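Local coordinates for alpha-hemoglobin-stabilizing protein (Homo sapiens, PDB 1Z8U) that acts as a chaperone in erythroid cells, protecting free alpha-hemoglobin from precipitation and harmful aggregation, at residues A[16-19]-A[20-24]. The protein carries 1 engineered substitution. Residues are numbered along the deposited sequence; the frame is centred on the assembly and turned at random.
Sequences KEFS and VLLNQ
F18 and L22, one helical turn apart, make an i to i+4 side-chain contact in the last turns of helix 5-23, on the side turned to the other two helices. CG of L22 lies over one face of the phenyl ring, displaced toward its rim, 3.9 Å from the F18 ring centroid and 25° off the normal, a CH-pi contact. With CG of F18 anti to the backbone N (chi1 -170°), the ring sits beside its own carbonyl carbon, on the side where L22 follows one turn later. L21 adds its CD1, 4.4 Å from F18 CD1, at an oblique approach. The backbone keeps the same i to i+4 spacing, with hydrogen bonds from L22 N to F18 O (2.9 Å) and from V20 N to K16 O. Y48 meets the F18 ring edge-to-face, M45 also packs on it, and L77 of helix 60-86 touches both F18 and L22. With an alanine at F18, L22 would probably lose the face it rests on and Y48 its ring partner, leaving a gap between the helices. On another flank E17 OE2 is hydrogen-bonded to Y52 OH. The F18-L22 pair thus belongs to the inner face of helix 5-23, packed against helices 34-52 and 60-86 in a three-helix bundle.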
ATOM      1  N   LYS A  16     -14.805   8.315  -0.497  1.00 81.31           N
ATOM      2  CA  LYS A  16     -14.877   8.369   0.950  1.00 85.30           C
ATOM      3  C   LYS A  16     -13.756   7.463   1.431  1.00 83.28           C
ATOM      4  O   LYS A  16     -12.947   7.840   2.287  1.00 80.72           O
ATOM      5  CB  LYS A  16     -16.231   7.850   1.448  1.00 93.11           C
ATOM      6  CG  LYS A  16     -16.496   8.174   2.916  1.00103.70           C
ATOM      7  CD  LYS A  16     -17.878   7.728   3.370  1.00112.12           C
ATOM      8  CE  LYS A  16     -18.157   8.199   4.793  1.00117.96           C
ATOM      9  NZ  LYS A  16     -17.135   7.706   5.764  1.00121.68           N
ATOM     10  N   GLU A  17     -13.713   6.268   0.850  1.00 80.93           N
ATOM     11  CA  GLU A  17     -12.691   5.281   1.173  1.00 81.10           C
ATOM     12  C   GLU A  17     -11.309   5.881   0.909  1.00 76.80           C
ATOM     13  O   GLU A  17     -10.366   5.643   1.656  1.00 76.14           O
ATOM     14  CB  GLU A  17     -12.903   4.021   0.320  1.00 86.18           C
ATOM     15  CG  GLU A  17     -14.270   3.349   0.549  1.00 96.73           C
ATOM     16  CD  GLU A  17     -14.641   2.321  -0.518  1.00100.50           C
ATOM     17  OE1 GLU A  17     -15.723   1.702  -0.403  1.00103.31           O
ATOM     18  OE2 GLU A  17     -13.857   2.134  -1.471  1.00103.99           O
ATOM     19  N   PHE A  18     -11.204   6.677  -0.150  1.00 72.88           N
ATOM     20  CA  PHE A  18      -9.943   7.306  -0.508  1.00 69.18           C
ATOM     21  C   PHE A  18      -9.522   8.358   0.515  1.00 70.00           C
ATOM     22  O   PHE A  18      -8.327   8.597   0.727  1.00 69.56           O
ATOM     23  CB  PHE A  18     -10.050   7.956  -1.889  1.00 65.48           C
ATOM     24  CG  PHE A  18      -8.733   8.419  -2.438  1.00 61.48           C
ATOM     25  CD1 PHE A  18      -7.753   7.493  -2.792  1.00 61.39           C
ATOM     26  CD2 PHE A  18      -8.461   9.769  -2.581  1.00 58.81           C
ATOM     27  CE1 PHE A  18      -6.525   7.908  -3.279  1.00 60.48           C
ATOM     28  CE2 PHE A  18      -7.237  10.202  -3.068  1.00 59.63           C
ATOM     29  CZ  PHE A  18      -6.265   9.269  -3.418  1.00 63.20           C
ATOM     30  N   SER A  19     -10.503   8.988   1.154  1.00 70.99           N
ATOM     31  CA  SER A  19     -10.209  10.015   2.144  1.00 70.95           C
ATOM     32  C   SER A  19      -9.733   9.425   3.456  1.00 69.15           C
ATOM     33  O   SER A  19      -8.816   9.955   4.078  1.00 67.26           O
ATOM     34  CB  SER A  19     -11.433  10.893   2.382  1.00 72.26           C
ATOM     35  OG  SER A  19     -11.638  11.753   1.278  1.00 75.72           O
ATOM     36  N   VAL A  20     -10.354   8.335   3.891  1.00 68.93           N
ATOM     37  CA  VAL A  20      -9.911   7.721   5.132  1.00 70.20           C
ATOM     38  C   VAL A  20      -8.479   7.238   4.897  1.00 70.34           C
ATOM     39  O   VAL A  20      -7.645   7.274   5.805  1.00 70.23           O
ATOM     40  CB  VAL A  20     -10.818   6.542   5.563  1.00 69.56           C
ATOM     41  CG1 VAL A  20     -11.030   5.579   4.425  1.00 71.15           C
ATOM     42  CG2 VAL A  20     -10.184   5.827   6.725  1.00 72.25           C
ATOM     43  N   LEU A  21      -8.193   6.814   3.664  1.00 67.22           N
ATOM     44  CA  LEU A  21      -6.853   6.358   3.313  1.00 65.25           C
ATOM     45  C   LEU A  21      -5.927   7.560   3.448  1.00 66.15           C
ATOM     46  O   LEU A  21      -4.932   7.519   4.176  1.00 67.64           O
ATOM     47  CB  LEU A  21      -6.805   5.853   1.863  1.00 59.17           C
ATOM     48  CG  LEU A  21      -5.740   4.832   1.427  1.00 54.23           C
ATOM     49  CD1 LEU A  21      -5.196   5.224   0.054  1.00 49.68           C
ATOM     50  CD2 LEU A  21      -4.608   4.743   2.435  1.00 52.44           C
ATOM     51  N   LEU A  22      -6.266   8.632   2.738  1.00 67.41           N
ATOM     52  CA  LEU A  22      -5.469   9.848   2.760  1.00 68.08           C
ATOM     53  C   LEU A  22      -5.375  10.449   4.158  1.00 71.91           C
ATOM     54  O   LEU A  22      -4.283  10.810   4.610  1.00 72.85           O
ATOM     55  CB  LEU A  22      -6.061  10.889   1.810  1.00 65.61           C
ATOM     56  CG  LEU A  22      -6.116  10.629   0.304  1.00 65.03           C
ATOM     57  CD1 LEU A  22      -6.821  11.813  -0.359  1.00 62.50           C
ATOM     58  CD2 LEU A  22      -4.713  10.450  -0.278  1.00 62.47           C
ATOM     59  N   ASN A  23      -6.515  10.544   4.844  1.00 75.05           N
ATOM     60  CA  ASN A  23      -6.565  11.138   6.183  1.00 77.43           C
ATOM     61  C   ASN A  23      -5.824  10.400   7.285  1.00 77.04           C
ATOM     62  O   ASN A  23      -5.451  11.007   8.288  1.00 77.22           O
ATOM     63  CB  ASN A  23      -8.016  11.349   6.635  1.00 81.74           C
ATOM     64  CG  ASN A  23      -8.792  12.288   5.723  1.00 83.95           C
ATOM     65  OD1 ASN A  23      -8.258  13.283   5.226  1.00 84.82           O
ATOM     66  ND2 ASN A  23     -10.066  11.979   5.513  1.00 84.86           N
ATOM     67  N   GLN A  24      -5.609   9.100   7.125  1.00 76.72           N
ATOM     68  CA  GLN A  24      -4.911   8.361   8.167  1.00 76.59           C
ATOM     69  C   GLN A  24      -3.405   8.439   8.012  1.00 76.77           C
ATOM     70  O   GLN A  24      -2.677   7.947   8.865  1.00 77.81           O
ATOM     71  CB  GLN A  24      -5.352   6.888   8.193  1.00 75.29           C
ATOM     72  CG  GLN A  24      -5.131   6.127   6.890  1.00 73.39           C
ATOM     73  CD  GLN A  24      -5.524   4.668   6.994  1.00 69.98           C
ATOM     74  OE1 GLN A  24      -6.485   4.320   7.681  1.00 69.49           O
ATOM     75  NE2 GLN A  24      -4.791   3.808   6.298  1.00 69.36           N
TER